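Local coordinates for GrpU microcompartment shell protein (Pectobacterium wasabiae, PDB 4OLP) that probably builds the shell of a glycyl-radical type bacterial microcompartment and carries an iron-sulfur cluster binding site, consistent with a role in electron transport, at residues Y50-Q53 with A54-A58. Numbering follows the deposited sequence.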
loop_
_atom_site.group_PDB
_atom_site.type_symbol
_atom_site.label_atom_id
_atom_site.label_comp_id
_atom_site.label_asym_id
_atom_site.label_seq_id
_atom_site.Cartn_x
_atom_site.Cartn_y
_atom_site.Cartn_z
ATOM N N TYR B 50 23.964 0.414 -2.580
ATOM C CA TYR B 50 24.533 1.723 -2.804
ATOM C C TYR B 50 24.689 2.547 -1.527
ATOM O O TYR B 50 25.619 3.336 -1.443
ATOM C CB TYR B 50 23.758 2.466 -3.899
ATOM C CG TYR B 50 24.052 1.913 -5.282
ATOM C CD1 TYR B 50 25.336 1.966 -5.810
ATOM C CD2 TYR B 50 23.046 1.320 -6.042
ATOM C CE1 TYR B 50 25.597 1.445 -7.068
ATOM C CE2 TYR B 50 23.300 0.796 -7.293
ATOM C CZ TYR B 50 24.577 0.858 -7.807
ATOM O OH TYR B 50 24.820 0.340 -9.070
ATOM N N ALA B 51 23.823 2.345 -0.530
ATOM C CA ALA B 51 23.982 3.019 0.776
ATOM C C ALA B 51 25.278 2.610 1.442
ATOM O O ALA B 51 26.066 3.425 1.917
ATOM C CB ALA B 51 22.838 2.684 1.704
ATOM N N ASP B 52 25.512 1.313 1.415
ATOM C CA ASP B 52 26.661 0.733 2.045
ATOM C C ASP B 52 27.928 1.336 1.420
ATOM O O ASP B 52 28.867 1.707 2.134
ATOM C CB ASP B 52 26.612 -0.776 1.855
ATOM C CG ASP B 52 27.870 -1.457 2.318
ATOM O OD1 ASP B 52 28.023 -1.609 3.544
ATOM O OD2 ASP B 52 28.697 -1.833 1.446
ATOM N N GLN B 53 27.933 1.424 0.089
ATOM C CA GLN B 53 29.000 2.073 -0.657
ATOM C C GLN B 53 29.243 3.462 -0.079
ATOM O O GLN B 53 30.337 3.800 0.393
ATOM C CB GLN B 53 28.519 2.244 -2.143
ATOM C CG GLN B 53 28.435 1.013 -3.039
ATOM C CD GLN B 53 29.792 0.448 -3.311
ATOM O OE1 GLN B 53 30.509 0.083 -2.383
ATOM N NE2 GLN B 53 30.173 0.389 -4.590
ATOM N N ALA B 54 28.181 4.249 -0.076
ATOM C CA ALA B 54 28.229 5.620 0.397
ATOM C C ALA B 54 28.655 5.742 1.846
ATOM O O ALA B 54 29.341 6.703 2.218
ATOM C CB ALA B 54 26.873 6.262 0.242
ATOM N N SER B 55 28.228 4.793 2.674
ATOM C CA SER B 55 28.600 4.834 4.076
ATOM C C SER B 55 30.097 4.592 4.224
ATOM O O SER B 55 30.718 5.117 5.150
ATOM C CB SER B 55 27.806 3.814 4.870
ATOM O OG SER B 55 28.272 2.515 4.608
ATOM N N LYS B 56 30.674 3.820 3.304
ATOM C CA LYS B 56 32.113 3.563 3.317
ATOM C C LYS B 56 32.867 4.772 2.783
ATOM O O LYS B 56 34.028 4.976 3.120
ATOM C CB LYS B 56 32.467 2.310 2.509
ATOM C CG LYS B 56 31.988 1.046 3.167
ATOM C CD LYS B 56 32.018 -0.138 2.224
ATOM C CE LYS B 56 31.754 -1.438 2.977
ATOM N NZ LYS B 56 31.320 -2.536 2.069
ATOM N N SER B 57 32.207 5.561 1.941
ATOM C CA SER B 57 32.829 6.748 1.378
ATOM C C SER B 57 32.827 7.904 2.369
ATOM O O SER B 57 31.858 8.137 3.082
ATOM C CB SER B 57 32.133 7.201 0.081
ATOM O OG SER B 57 32.120 6.201 -0.936
ATOM N N ALA B 58 33.913 8.666 2.363
ATOM C CA ALA B 58 33.982 9.846 3.201
ATOM C C ALA B 58 33.150 10.878 2.477
ATOM O O ALA B 58 32.799 10.665 1.322
ATOM C CB ALA B 58 35.410 10.328 3.363
#
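Lys56 reaches back along the last turn of helix 44-56 to Asp52, four residues earlier, and all four carbons of its side chain lie near that residue. Lys56 CB touches Asp52 O and Gln53 O from one side, with Gln53 O the nearer at 3.4 Å. With CG turned beside the backbone N (chi1 -69°), the chain sets off toward the preceding turn, and CG comes to 3.4 Å from Asp52 O. Beyond CG it runs extended: CD passes from that carbonyl toward the carboxylate, CE rests 3.4 Å from Asp52 OD2, and NZ closes a salt bridge with the same oxygen at 2.8 Å. The ammonium takes the syn lone pair of OD2, on the side facing OD1. Asp52 meets it with CG anti to the backbone N (chi1 172°).

This i to i+4 pair belongs to the first long helix of the BMC domain. Ala54 packs on Val60 and Val62 of strand 60-65 and Ala51 on Val62; Asp52, Ser55 and Lys56 meet a neighbouring subunit of the six-chain assembly, against Met16 of which Ala51 also packs. There Asp52 OD1 accepts hydrogen bonds from Thr10 N and Thr13 OG1 of that subunit, and Lys56 NZ donates to its Asn7 and Ala8 carbonyls, so both charged groups have partners across the interface.

Asp52 O is gripped twice from one face of its plane, by Lys56 N and by Ser55 OG, the latter at 2.7 Å and well off the carbonyl direction (C=O...OG 117°). At the helix end, Ser57 leaves helical geometry. Its N still bonds to Gln53 O at 3.0 Å, in the carbonyl plane, while its OG approaches the same oxygen from above that plane at 3.3 Å.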